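Local coordinates for protein glycosyl transferase family 8 (Streptococcus pneumoniae, PDB 5GVV) that transfers galactose from UDP-galactose to the terminal glucose of the already glycosylated serine-rich repeat protein PsrP, with manganese in its active site, at residues C28-H33 and W248-M253; T116-L121 and V145-N150; L335-V340 and L363-P368; D357-V362 and T375-L380. One frame throughout, in Å; residues are numbered along the deposited sequence.

Contact 1: residues C28-H33 and W248-M253; sequences CRHNSH and WEYSLM
Tyr250 turns the edge of its ring to the aliphatic part of Arg29, whose CG lies 3.9 Å from Tyr250 CE1, near the ring plane. The hydroxyl on CZ, one atom further round the rim, meets the imidazole of His30: His30 NE2 and Tyr250 OH are 2.7 Å apart in a nearly straight hydrogen bond (177°). The oxygen reaches the imidazole at its edge, and the two rings, inclined at 66°, meet rim to rim without stacking. The contact joins helix 17-30, part of the family 8 (GT-A) region, to the last turn of helix 244-251; the Tyr250 side chain is about 7 Å from that of Tyr228, a UDP-binding residue. Just past that turn, selenomethionine Met253 brings its SE to 4.0 Å from Arg29 CD. A bend at chi2 lets Arg29 lay its CG 3.5 Å above the His30 ring plane, toward the rim. Thr22 and Ser26 of helix 17-30 and Ile110 also touch Tyr250.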
loop_
_atom_site.group_PDB
_atom_site.type_symbol
_atom_site.label_atom_id
_atom_site.label_comp_id
_atom_site.label_asym_id
_atom_site.label_seq_id
_atom_site.Cartn_x
_atom_site.Cartn_y
_atom_site.Cartn_z
ATOM N N CYS A 28 14.063 2.856 -10.601
ATOM C CA CYS A 28 13.881 2.312 -11.949
ATOM C C CYS A 28 13.531 3.399 -12.957
ATOM O O CYS A 28 13.794 3.259 -14.151
ATOM C CB CYS A 28 12.788 1.236 -11.948
ATOM S SG CYS A 28 13.203 -0.235 -10.997
ATOM N N ARG A 29 12.914 4.474 -12.474
ATOM C CA ARG A 29 12.594 5.617 -13.314
ATOM C C ARG A 29 13.850 6.182 -13.984
ATOM O O ARG A 29 13.811 6.603 -15.147
ATOM C CB ARG A 29 11.923 6.698 -12.465
ATOM C CG ARG A 29 11.691 8.018 -13.183
ATOM C CD ARG A 29 10.790 7.847 -14.397
ATOM N NE ARG A 29 10.443 9.137 -14.985
ATOM C CZ ARG A 29 11.141 9.733 -15.947
ATOM N NH1 ARG A 29 12.228 9.160 -16.445
ATOM N NH2 ARG A 29 10.752 10.908 -16.417
ATOM N N HIS A 30 14.969 6.163 -13.262
ATOM C CA HIS A 30 16.170 6.851 -13.721
ATOM C C HIS A 30 17.349 5.918 -14.008
ATOM O O HIS A 30 18.395 6.372 -14.473
ATOM C CB HIS A 30 16.586 7.910 -12.697
ATOM C CG HIS A 30 15.535 8.945 -12.438
ATOM N ND1 HIS A 30 15.244 9.953 -13.333
ATOM C CD2 HIS A 30 14.706 9.129 -11.383
ATOM C CE1 HIS A 30 14.282 10.712 -12.842
ATOM N NE2 HIS A 30 13.936 10.233 -11.659
ATOM N N ASN A 31 17.175 4.625 -13.734
ATOM C CA ASN A 31 18.245 3.649 -13.908
ATOM C C ASN A 31 17.722 2.314 -14.441
ATOM O O ASN A 31 16.828 1.707 -13.845
ATOM C CB ASN A 31 18.981 3.414 -12.582
ATOM C CG ASN A 31 19.564 4.690 -11.994
ATOM O OD1 ASN A 31 20.752 4.987 -12.165
ATOM N ND2 ASN A 31 18.727 5.451 -11.294
ATOM N N SER A 32 18.271 1.861 -15.565
ATOM C CA SER A 32 17.890 0.570 -16.136
ATOM C C SER A 32 18.913 -0.509 -15.784
ATOM O O SER A 32 19.905 -0.235 -15.100
ATOM C CB SER A 32 17.745 0.678 -17.655
ATOM O OG SER A 32 18.936 1.167 -18.255
ATOM N N HIS A 33 18.658 -1.732 -16.246
ATOM C CA HIS A 33 19.554 -2.869 -16.031
ATOM C C HIS A 33 19.901 -3.088 -14.564
ATOM O O HIS A 33 21.080 -3.131 -14.191
ATOM C CB HIS A 33 20.832 -2.709 -16.857
ATOM C CG HIS A 33 20.591 -2.636 -18.332
ATOM N ND1 HIS A 33 20.180 -1.482 -18.963
ATOM C CD2 HIS A 33 20.702 -3.576 -19.301
ATOM C CE1 HIS A 33 20.050 -1.712 -20.257
ATOM N NE2 HIS A 33 20.355 -2.977 -20.488
ATOM N N TRP A 248 5.501 11.888 -2.999
ATOM C CA TRP A 248 4.185 11.599 -3.546
ATOM C C TRP A 248 4.206 11.486 -5.067
ATOM O O TRP A 248 3.489 10.663 -5.644
ATOM C CB TRP A 248 3.170 12.638 -3.060
ATOM C CG TRP A 248 2.783 12.357 -1.651
ATOM C CD1 TRP A 248 3.259 12.967 -0.526
ATOM C CD2 TRP A 248 1.883 11.339 -1.203
ATOM N NE1 TRP A 248 2.690 12.409 0.591
ATOM C CE2 TRP A 248 1.837 11.404 0.202
ATOM C CE3 TRP A 248 1.096 10.386 -1.859
ATOM C CZ2 TRP A 248 1.041 10.550 0.966
ATOM C CZ3 TRP A 248 0.303 9.533 -1.097
ATOM C CH2 TRP A 248 0.281 9.622 0.298
ATOM N N GLU A 249 5.034 12.303 -5.708
ATOM C CA GLU A 249 5.195 12.267 -7.156
ATOM C C GLU A 249 5.582 10.869 -7.646
ATOM O O GLU A 249 5.094 10.402 -8.680
ATOM C CB GLU A 249 6.255 13.280 -7.574
ATOM C CG GLU A 249 6.503 13.357 -9.070
ATOM C CD GLU A 249 7.484 14.458 -9.425
ATOM O OE1 GLU A 249 7.398 14.984 -10.558
ATOM O OE2 GLU A 249 8.329 14.806 -8.566
ATOM N N TYR A 250 6.455 10.193 -6.904
ATOM C CA TYR A 250 6.835 8.838 -7.285
ATOM C C TYR A 250 5.857 7.776 -6.789
ATOM O O TYR A 250 5.636 6.767 -7.466
ATOM C CB TYR A 250 8.268 8.538 -6.847
ATOM C CG TYR A 250 9.290 9.274 -7.675
ATOM C CD1 TYR A 250 9.705 8.772 -8.903
ATOM C CD2 TYR A 250 9.830 10.474 -7.241
ATOM C CE1 TYR A 250 10.638 9.444 -9.671
ATOM C CE2 TYR A 250 10.760 11.150 -8.002
ATOM C CZ TYR A 250 11.160 10.629 -9.215
ATOM O OH TYR A 250 12.092 11.302 -9.980
ATOM N N SER A 251 5.262 7.994 -5.619
ATOM C CA SER A 251 4.275 7.046 -5.097
ATOM C C SER A 251 3.074 6.900 -6.036
ATOM O O SER A 251 2.558 5.792 -6.239
ATOM C CB SER A 251 3.795 7.476 -3.709
ATOM O OG SER A 251 2.773 6.613 -3.236
ATOM N N LEU A 252 2.649 8.021 -6.617
ATOM C CA LEU A 252 1.465 8.044 -7.470
ATOM C C LEU A 252 1.778 7.811 -8.946
ATOM O O LEU A 252 0.886 7.889 -9.803
ATOM C CB LEU A 252 0.730 9.371 -7.291
ATOM C CG LEU A 252 0.321 9.633 -5.847
ATOM C CD1 LEU A 252 -0.124 11.062 -5.658
ATOM C CD2 LEU A 252 -0.778 8.672 -5.423
HETATM N N MSE A 253 3.040 7.516 -9.240
HETATM C CA MSE A 253 3.466 7.243 -10.608
HETATM C C MSE A 253 3.134 5.801 -10.976
HETATM O O MSE A 253 3.492 4.869 -10.245
HETATM C CB MSE A 253 4.968 7.512 -10.741
HETATM C CG MSE A 253 5.525 7.387 -12.148
HETATM SE SE MSE A 253 7.401 7.915 -12.218
HETATM C CE MSE A 253 7.163 9.841 -12.109
#

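Contact 2: residues T116-L121 and V145-N150; sequences TDLFEL and VLLINN
Leu147 reaches from strand 145-149 to the short helix 116-119 and ends in two methyls directed at it. Its CB points to the helix, and chi1 of -172° sets CG opposite the amide nitrogen, which carries both methyls across the gap. Of these CD1 is the more distant, 4.2 Å from Leu118 O. CD2 does most of the touching: it lies 3.2 Å from the same Leu118 O, 3.6 Å from Leu121 CB and 4.3 Å from Leu118 CD1. The methyl is thus met by a carbonyl oxygen at the helix end, the root of one leucine and the tip of another. Leu192 of strand 189-192 touches Leu118 and Leu121, while Leu147 also packs on Lys101 and Ala129 of the flanking strands, which places the helix against the central sheet of the GT-A fold. No hydrogen bond joins the two segments. Leu118 O, which takes a weak bond from Leu121 N, is closely packed by the methyl, so the fit is tight but the adhesion is apolar.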
loop_
_atom_site.group_PDB
_atom_site.type_symbol
_atom_site.label_atom_id
_atom_site.label_comp_id
_atom_site.label_asym_id
_atom_site.label_seq_id
_atom_site.Cartn_x
_atom_site.Cartn_y
_atom_site.Cartn_z
ATOM N N THR A 116 24.934 6.227 -12.017
ATOM C CA THR A 116 26.097 5.587 -12.653
ATOM C C THR A 116 27.410 5.777 -11.881
ATOM O O THR A 116 28.123 4.805 -11.611
ATOM C CB THR A 116 26.289 6.074 -14.106
ATOM O OG1 THR A 116 25.167 5.673 -14.905
ATOM C CG2 THR A 116 27.552 5.485 -14.705
ATOM N N ASP A 117 27.709 7.025 -11.522
ATOM C CA ASP A 117 28.928 7.369 -10.787
ATOM C C ASP A 117 29.012 6.638 -9.448
ATOM O O ASP A 117 30.103 6.308 -8.977
ATOM C CB ASP A 117 28.996 8.882 -10.538
ATOM C CG ASP A 117 29.108 9.686 -11.819
ATOM O OD1 ASP A 117 29.568 9.123 -12.834
ATOM O OD2 ASP A 117 28.747 10.888 -11.807
ATOM N N LEU A 118 27.858 6.403 -8.830
ATOM C CA LEU A 118 27.792 5.689 -7.558
ATOM C C LEU A 118 28.004 4.190 -7.761
ATOM O O LEU A 118 28.724 3.547 -6.990
ATOM C CB LEU A 118 26.449 5.945 -6.866
ATOM C CG LEU A 118 26.156 5.127 -5.607
ATOM C CD1 LEU A 118 27.244 5.326 -4.571
ATOM C CD2 LEU A 118 24.791 5.475 -5.024
ATOM N N PHE A 119 27.378 3.644 -8.800
ATOM C CA PHE A 119 27.522 2.234 -9.148
ATOM C C PHE A 119 28.982 1.892 -9.460
ATOM O O PHE A 119 29.453 0.788 -9.169
ATOM C CB PHE A 119 26.669 1.910 -10.378
ATOM C CG PHE A 119 25.186 1.852 -10.109
ATOM C CD1 PHE A 119 24.687 1.172 -9.004
ATOM C CD2 PHE A 119 24.293 2.463 -10.978
ATOM C CE1 PHE A 119 23.313 1.112 -8.764
ATOM C CE2 PHE A 119 22.922 2.410 -10.751
ATOM C CZ PHE A 119 22.433 1.734 -9.640
ATOM N N GLU A 120 29.689 2.847 -10.060
ATOM C CA GLU A 120 31.032 2.606 -10.581
ATOM C C GLU A 120 32.143 3.020 -9.625
ATOM O O GLU A 120 33.320 2.980 -9.988
ATOM C CB GLU A 120 31.231 3.354 -11.900
ATOM C CG GLU A 120 30.442 2.807 -13.077
ATOM C CD GLU A 120 30.611 3.660 -14.323
ATOM O OE1 GLU A 120 31.230 4.743 -14.222
ATOM O OE2 GLU A 120 30.124 3.252 -15.399
ATOM N N LEU A 121 31.780 3.443 -8.418
ATOM C CA LEU A 121 32.783 3.864 -7.447
ATOM C C LEU A 121 33.692 2.693 -7.093
ATOM O O LEU A 121 33.217 1.570 -6.909
ATOM C CB LEU A 121 32.124 4.432 -6.187
ATOM C CG LEU A 121 33.086 4.877 -5.084
ATOM C CD1 LEU A 121 34.036 5.944 -5.598
ATOM C CD2 LEU A 121 32.336 5.383 -3.870
ATOM N N VAL A 145 22.298 4.333 2.882
ATOM C CA VAL A 145 22.838 4.140 1.538
ATOM C C VAL A 145 24.245 3.575 1.662
ATOM O O VAL A 145 25.165 4.276 2.093
ATOM C CB VAL A 145 22.910 5.460 0.742
ATOM C CG1 VAL A 145 23.573 5.222 -0.618
ATOM C CG2 VAL A 145 21.529 6.074 0.570
ATOM N N LEU A 146 24.413 2.309 1.300
ATOM C CA LEU A 146 25.704 1.657 1.462
ATOM C C LEU A 146 26.161 1.012 0.167
ATOM O O LEU A 146 25.516 0.083 -0.332
ATOM C CB LEU A 146 25.639 0.605 2.572
ATOM C CG LEU A 146 25.304 1.131 3.965
ATOM C CD1 LEU A 146 25.139 -0.004 4.949
ATOM C CD2 LEU A 146 26.387 2.076 4.438
ATOM N N LEU A 147 27.261 1.516 -0.388
ATOM C CA LEU A 147 27.933 0.810 -1.465
ATOM C C LEU A 147 28.805 -0.246 -0.808
ATOM O O LEU A 147 29.782 0.081 -0.137
ATOM C CB LEU A 147 28.779 1.759 -2.311
ATOM C CG LEU A 147 29.336 1.088 -3.566
ATOM C CD1 LEU A 147 28.220 0.382 -4.321
ATOM C CD2 LEU A 147 30.026 2.092 -4.460
ATOM N N ILE A 148 28.450 -1.513 -0.999
ATOM C CA ILE A 148 29.006 -2.594 -0.192
ATOM C C ILE A 148 29.981 -3.502 -0.949
ATOM O O ILE A 148 29.682 -3.970 -2.049
ATOM C CB ILE A 148 27.868 -3.441 0.416
ATOM C CG1 ILE A 148 27.087 -2.611 1.440
ATOM C CG2 ILE A 148 28.408 -4.710 1.058
ATOM C CD1 ILE A 148 25.793 -3.252 1.921
ATOM N N ASN A 149 31.148 -3.732 -0.352
ATOM C CA ASN A 149 32.092 -4.722 -0.855
ATOM C C ASN A 149 31.610 -6.104 -0.415
ATOM O O ASN A 149 32.081 -6.640 0.587
ATOM C CB ASN A 149 33.489 -4.431 -0.297
ATOM C CG ASN A 149 34.578 -5.274 -0.943
ATOM O OD1 ASN A 149 34.326 -6.364 -1.461
ATOM N ND2 ASN A 149 35.806 -4.770 -0.901
ATOM N N ASN A 150 30.666 -6.669 -1.162
ATOM C CA ASN A 150 30.009 -7.916 -0.770
ATOM C C ASN A 150 30.954 -9.111 -0.597
ATOM O O ASN A 150 30.738 -9.964 0.268
ATOM C CB ASN A 150 28.897 -8.268 -1.759
ATOM C CG ASN A 150 27.919 -9.279 -1.191
ATOM O OD1 ASN A 150 27.622 -9.256 -0.000
ATOM N ND2 ASN A 150 27.424 -10.178 -2.036
#

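Contact 3: residues L335-V340 and L363-P368; sequences LLEQIV and LKYKKP
Glu337 and Tyr365 make the closest approach between helix 333-342 and the end of helix 356-364: Tyr365 OH donates a 2.6 Å hydrogen bond to Glu337 OE2. The hydroxyl comes from above the carboxylate, 42° out of its plane, whereas OE2 lies at the edge of the phenol ring; the two planes are 61° apart. Glu337 gets there on an extended chain, and its CG packs 4.0 Å from Tyr365 CE2. The tight part continues inward, where buried Val340 offers its carbonyl oxygen 3.4 Å from Lys367 CE and its CG1 4.3 Å from Lys367 CG. The amino group of Lys367 is held beyond this point by the carbonyl oxygens of Ile341 and Ser343. The exposed side, by contrast, is loose. Lys364 lays its CG 4.0 Å above the centre of the Tyr365 ring, but its NZ stays 5.5 Å from Glu337 OE2, too far for a salt bridge, so any attraction there is probably weak. The helix gives way at Tyr365, and Lys366, with positive phi, is the C-prime residue of a Schellman motif, in which Lys366 N bonds to Leu363 O and Lys367 N to Val362 O. Helix 356-364 is the beta-alpha-beta crossover between neighbouring parallel strands 345-348 and 369-372, in a sheet of order 3-2-1-4-5-6, as in Rossmann-like domains.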
loop_
_atom_site.group_PDB
_atom_site.type_symbol
_atom_site.label_atom_id
_atom_site.label_comp_id
_atom_site.label_asym_id
_atom_site.label_seq_id
_atom_site.Cartn_x
_atom_site.Cartn_y
_atom_site.Cartn_z
ATOM N N LEU A 335 -11.608 -27.323 0.778
ATOM C CA LEU A 335 -10.735 -26.447 -0.005
ATOM C C LEU A 335 -9.692 -27.262 -0.772
ATOM O O LEU A 335 -9.412 -26.985 -1.941
ATOM C CB LEU A 335 -10.061 -25.415 0.907
ATOM C CG LEU A 335 -11.065 -24.638 1.769
ATOM C CD1 LEU A 335 -10.378 -23.741 2.793
ATOM C CD2 LEU A 335 -11.987 -23.821 0.888
ATOM N N LEU A 336 -9.123 -28.269 -0.111
ATOM C CA LEU A 336 -8.206 -29.199 -0.766
ATOM C C LEU A 336 -8.905 -29.899 -1.934
ATOM O O LEU A 336 -8.314 -30.074 -3.001
ATOM C CB LEU A 336 -7.683 -30.224 0.251
ATOM C CG LEU A 336 -6.622 -31.275 -0.111
ATOM C CD1 LEU A 336 -7.241 -32.635 -0.370
ATOM C CD2 LEU A 336 -5.734 -30.848 -1.285
ATOM N N GLU A 337 -10.166 -30.286 -1.743
ATOM C CA GLU A 337 -10.909 -30.961 -2.809
ATOM C C GLU A 337 -10.987 -30.109 -4.078
ATOM O O GLU A 337 -10.834 -30.630 -5.188
ATOM C CB GLU A 337 -12.320 -31.353 -2.346
ATOM C CG GLU A 337 -13.174 -31.963 -3.460
ATOM C CD GLU A 337 -14.493 -32.541 -2.971
ATOM O OE1 GLU A 337 -15.099 -31.977 -2.034
ATOM O OE2 GLU A 337 -14.929 -33.560 -3.545
ATOM N N GLN A 338 -11.218 -28.804 -3.918
ATOM C CA GLN A 338 -11.336 -27.918 -5.073
ATOM C C GLN A 338 -9.999 -27.756 -5.792
ATOM O O GLN A 338 -9.957 -27.621 -7.018
ATOM C CB GLN A 338 -11.891 -26.549 -4.663
ATOM C CG GLN A 338 -13.328 -26.593 -4.138
ATOM C CD GLN A 338 -14.267 -27.320 -5.086
ATOM O OE1 GLN A 338 -14.335 -27.000 -6.273
ATOM N NE2 GLN A 338 -14.983 -28.314 -4.571
ATOM N N ILE A 339 -8.910 -27.764 -5.029
ATOM C CA ILE A 339 -7.570 -27.688 -5.611
ATOM C C ILE A 339 -7.252 -28.964 -6.395
ATOM O O ILE A 339 -6.666 -28.903 -7.478
ATOM C CB ILE A 339 -6.490 -27.424 -4.533
ATOM C CG1 ILE A 339 -6.739 -26.070 -3.866
ATOM C CG2 ILE A 339 -5.081 -27.455 -5.138
ATOM C CD1 ILE A 339 -5.828 -25.761 -2.684
ATOM N N VAL A 340 -7.649 -30.114 -5.856
ATOM C CA VAL A 340 -7.430 -31.386 -6.544
ATOM C C VAL A 340 -8.155 -31.421 -7.892
ATOM O O VAL A 340 -7.560 -31.771 -8.912
ATOM C CB VAL A 340 -7.852 -32.590 -5.675
ATOM C CG1 VAL A 340 -7.700 -33.889 -6.456
ATOM C CG2 VAL A 340 -7.005 -32.649 -4.408
ATOM N N LEU A 363 -8.929 -40.492 -7.017
ATOM C CA LEU A 363 -9.670 -41.509 -7.766
ATOM C C LEU A 363 -10.938 -40.952 -8.407
ATOM O O LEU A 363 -11.203 -41.163 -9.594
ATOM C CB LEU A 363 -10.045 -42.664 -6.839
ATOM C CG LEU A 363 -9.031 -43.793 -6.705
ATOM C CD1 LEU A 363 -9.433 -44.764 -5.600
ATOM C CD2 LEU A 363 -8.889 -44.516 -8.034
ATOM N N LYS A 364 -11.719 -40.251 -7.595
ATOM C CA LYS A 364 -13.011 -39.705 -7.994
ATOM C C LYS A 364 -12.906 -38.782 -9.208
ATOM O O LYS A 364 -13.750 -38.823 -10.104
ATOM C CB LYS A 364 -13.620 -38.971 -6.797
ATOM C CG LYS A 364 -14.973 -38.324 -7.023
ATOM C CD LYS A 364 -15.596 -37.967 -5.677
ATOM C CE LYS A 364 -16.592 -36.829 -5.789
ATOM N NZ LYS A 364 -17.766 -37.164 -6.638
ATOM N N TYR A 365 -11.855 -37.969 -9.252
ATOM C CA TYR A 365 -11.692 -37.017 -10.345
ATOM C C TYR A 365 -10.682 -37.498 -11.401
ATOM O O TYR A 365 -10.234 -36.725 -12.254
ATOM C CB TYR A 365 -11.357 -35.628 -9.785
ATOM C CG TYR A 365 -12.416 -35.128 -8.811
ATOM C CD1 TYR A 365 -13.683 -34.775 -9.256
ATOM C CD2 TYR A 365 -12.148 -35.019 -7.448
ATOM C CE1 TYR A 365 -14.656 -34.326 -8.376
ATOM C CE2 TYR A 365 -13.113 -34.569 -6.559
ATOM C CZ TYR A 365 -14.365 -34.226 -7.030
ATOM O OH TYR A 365 -15.328 -33.776 -6.150
ATOM N N LYS A 366 -10.357 -38.789 -11.339
ATOM C CA LYS A 366 -9.492 -39.447 -12.325
ATOM C C LYS A 366 -8.146 -38.763 -12.529
ATOM O O LYS A 366 -7.729 -38.545 -13.670
ATOM C CB LYS A 366 -10.188 -39.576 -13.683
ATOM C CG LYS A 366 -11.047 -40.822 -13.850
ATOM C CD LYS A 366 -12.481 -40.545 -13.455
ATOM C CE LYS A 366 -13.027 -39.333 -14.197
ATOM N NZ LYS A 366 -14.307 -38.831 -13.616
ATOM N N LYS A 367 -7.462 -38.443 -11.435
ATOM C CA LYS A 367 -6.168 -37.775 -11.525
ATOM C C LYS A 367 -5.037 -38.795 -11.435
ATOM O O LYS A 367 -5.083 -39.702 -10.602
ATOM C CB LYS A 367 -6.032 -36.737 -10.410
ATOM C CG LYS A 367 -7.164 -35.704 -10.371
ATOM C CD LYS A 367 -7.138 -34.785 -11.590
ATOM C CE LYS A 367 -8.276 -33.770 -11.543
ATOM N NZ LYS A 367 -8.184 -32.792 -12.668
ATOM N N PRO A 368 -4.025 -38.661 -12.311
ATOM C CA PRO A 368 -2.821 -39.492 -12.217
ATOM C C PRO A 368 -2.074 -39.136 -10.947
ATOM O O PRO A 368 -2.171 -37.989 -10.495
ATOM C CB PRO A 368 -1.997 -39.047 -13.428
ATOM C CG PRO A 368 -2.458 -37.651 -13.712
ATOM C CD PRO A 368 -3.932 -37.672 -13.400
#

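Contact 4: residues D357-V362 and T375-L380; sequences DAYEFV and TCSENL
Ser377 and Leu380 are the two residues of the loop 375-380 that touch Tyr359 of helix 356-364. Before them, Thr375 leads out of the preceding strand region, its hydroxyl bonded to the backbone of Asp348 and Phe372, and Cys376 packs on Ala371 and Tyr385. Ser377 then brings its CB to 3.5 Å from Tyr359 OH, a carbon contact made obliquely to the ring. Its own hydroxyl is turned to the backbone: swung away from its own amide (chi1 169°), Ser377 OG accepts from Asn379 N at 3.0 Å with an N-H...O angle of 149°, which makes an ST turn. After this turn, Leu380 points back at the helix and sets CD2 over one face of the phenol. The methyl is 3.9 Å from the ring centroid and 14° off the normal, a CH-pi contact, and Leu380 CD2 comes nearest to Tyr359 CZ at 3.8 Å. The tyrosine hydroxyl has its hydrogen-bond partner in Asp348 OD2, at the end of strand 345-348. The Tyr359 side chain thus spans from helix 356-364 to the loop joining strands 369-372 and 387-389, with Met369 of the first strand touching it and Tyr385 packing on both Tyr359 and Leu380.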
loop_
_atom_site.group_PDB
_atom_site.type_symbol
_atom_site.label_atom_id
_atom_site.label_comp_id
_atom_site.label_asym_id
_atom_site.label_seq_id
_atom_site.Cartn_x
_atom_site.Cartn_y
_atom_site.Cartn_z
ATOM N N ASP A 357 -8.661 -39.569 2.208
ATOM C CA ASP A 357 -9.603 -38.856 1.338
ATOM C C ASP A 357 -8.968 -38.116 0.154
ATOM O O ASP A 357 -9.625 -37.881 -0.859
ATOM C CB ASP A 357 -10.499 -37.902 2.138
ATOM C CG ASP A 357 -11.862 -38.505 2.448
ATOM O OD1 ASP A 357 -12.177 -39.589 1.905
ATOM O OD2 ASP A 357 -12.624 -37.891 3.226
ATOM N N ALA A 358 -7.696 -37.751 0.274
ATOM C CA ALA A 358 -6.989 -37.162 -0.856
ATOM C C ALA A 358 -6.916 -38.188 -1.986
ATOM O O ALA A 358 -7.144 -37.856 -3.147
ATOM C CB ALA A 358 -5.604 -36.705 -0.446
ATOM N N TYR A 359 -6.603 -39.433 -1.633
ATOM C CA TYR A 359 -6.643 -40.539 -2.586
ATOM C C TYR A 359 -8.059 -40.689 -3.145
ATOM O O TYR A 359 -8.245 -40.956 -4.337
ATOM C CB TYR A 359 -6.203 -41.850 -1.917
ATOM C CG TYR A 359 -4.764 -41.871 -1.444
ATOM C CD1 TYR A 359 -3.751 -41.308 -2.205
ATOM C CD2 TYR A 359 -4.418 -42.460 -0.232
ATOM C CE1 TYR A 359 -2.434 -41.326 -1.772
ATOM C CE2 TYR A 359 -3.108 -42.483 0.207
ATOM C CZ TYR A 359 -2.120 -41.913 -0.568
ATOM O OH TYR A 359 -0.811 -41.930 -0.139
ATOM N N GLU A 360 -9.056 -40.518 -2.279
ATOM C CA GLU A 360 -10.450 -40.594 -2.705
ATOM C C GLU A 360 -10.752 -39.521 -3.742
ATOM O O GLU A 360 -11.343 -39.808 -4.783
ATOM C CB GLU A 360 -11.395 -40.455 -1.510
ATOM C CG GLU A 360 -11.411 -41.667 -0.589
ATOM C CD GLU A 360 -12.769 -41.891 0.040
ATOM O OE1 GLU A 360 -12.917 -42.861 0.815
ATOM O OE2 GLU A 360 -13.691 -41.095 -0.244
ATOM N N PHE A 361 -10.335 -38.288 -3.458
ATOM C CA PHE A 361 -10.504 -37.197 -4.409
ATOM C C PHE A 361 -9.743 -37.519 -5.691
ATOM O O PHE A 361 -10.250 -37.299 -6.790
ATOM C CB PHE A 361 -10.010 -35.871 -3.817
ATOM C CG PHE A 361 -10.750 -35.436 -2.580
ATOM C CD1 PHE A 361 -12.046 -35.878 -2.329
ATOM C CD2 PHE A 361 -10.147 -34.584 -1.665
ATOM C CE1 PHE A 361 -12.723 -35.473 -1.188
ATOM C CE2 PHE A 361 -10.818 -34.178 -0.523
ATOM C CZ PHE A 361 -12.103 -34.624 -0.283
ATOM N N VAL A 362 -8.529 -38.046 -5.543
ATOM C CA VAL A 362 -7.694 -38.414 -6.691
ATOM C C VAL A 362 -8.393 -39.426 -7.608
ATOM O O VAL A 362 -8.446 -39.236 -8.825
ATOM C CB VAL A 362 -6.322 -38.964 -6.244
ATOM C CG1 VAL A 362 -5.639 -39.698 -7.384
ATOM C CG2 VAL A 362 -5.436 -37.833 -5.746
ATOM N N THR A 375 7.997 -42.500 -0.280
ATOM C CA THR A 375 6.801 -41.733 0.070
ATOM C C THR A 375 5.503 -42.414 -0.364
ATOM O O THR A 375 4.413 -41.933 -0.047
ATOM C CB THR A 375 6.833 -40.300 -0.509
ATOM O OG1 THR A 375 6.862 -40.354 -1.941
ATOM C CG2 THR A 375 8.044 -39.523 0.007
ATOM N N CYS A 376 5.611 -43.521 -1.094
ATOM C CA CYS A 376 4.413 -44.254 -1.489
ATOM C C CYS A 376 3.772 -44.880 -0.256
ATOM O O CYS A 376 4.471 -45.303 0.671
ATOM C CB CYS A 376 4.734 -45.308 -2.550
ATOM S SG CYS A 376 6.164 -46.315 -2.188
ATOM N N SER A 377 2.442 -44.908 -0.237
ATOM C CA SER A 377 1.700 -45.393 0.923
ATOM C C SER A 377 1.970 -46.866 1.212
ATOM O O SER A 377 2.175 -47.658 0.291
ATOM C CB SER A 377 0.200 -45.172 0.723
ATOM O OG SER A 377 -0.555 -45.860 1.703
ATOM N N GLU A 378 1.970 -47.220 2.494
ATOM C CA GLU A 378 2.157 -48.605 2.911
ATOM C C GLU A 378 0.879 -49.403 2.657
ATOM O O GLU A 378 0.912 -50.627 2.529
ATOM C CB GLU A 378 2.516 -48.677 4.399
ATOM C CG GLU A 378 3.708 -47.816 4.819
ATOM C CD GLU A 378 4.133 -48.066 6.259
ATOM O OE1 GLU A 378 5.289 -47.733 6.611
ATOM O OE2 GLU A 378 3.313 -48.600 7.038
ATOM N N ASN A 379 -0.246 -48.699 2.580
ATOM C CA ASN A 379 -1.546 -49.343 2.440
ATOM C C ASN A 379 -2.055 -49.337 0.994
ATOM O O ASN A 379 -3.208 -49.676 0.722
ATOM C CB ASN A 379 -2.553 -48.685 3.388
ATOM C CG ASN A 379 -1.993 -48.500 4.790
ATOM O OD1 ASN A 379 -1.158 -49.282 5.245
ATOM N ND2 ASN A 379 -2.447 -47.456 5.480
ATOM N N LEU A 380 -1.174 -48.960 0.070
ATOM C CA LEU A 380 -1.498 -48.923 -1.355
ATOM C C LEU A 380 -0.603 -49.909 -2.096
ATOM O O LEU A 380 0.519 -50.169 -1.658
ATOM C CB LEU A 380 -1.277 -47.513 -1.910
ATOM C CG LEU A 380 -2.476 -46.589 -2.141
ATOM C CD1 LEU A 380 -3.392 -46.548 -0.939
ATOM C CD2 LEU A 380 -2.019 -45.180 -2.504
#

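Overall arrangement
The four contacts form two groups, one in each part of the chain. Contacts 1 and 2 lie in the N-terminal part, their centres about 20 Å apart; contact 2 is nested within the loop that contact 1 closes, and they touch where Asn31 OD1 packs 3.7 Å from Phe119 CE2. Contacts 3 and 4 come after both along the chain and cross each other, with centres 12 Å apart. They share helix 356-364, whose Phe361 packs on Leu336, Glu337 and Val340 beside the C-terminal parallel sheet. Centres in different groups are about 45 to 55 Å apart, in keeping with two separately packed units, the first carrying the UDP and manganese site. Contacts 1 and 3 both touch the second subunit.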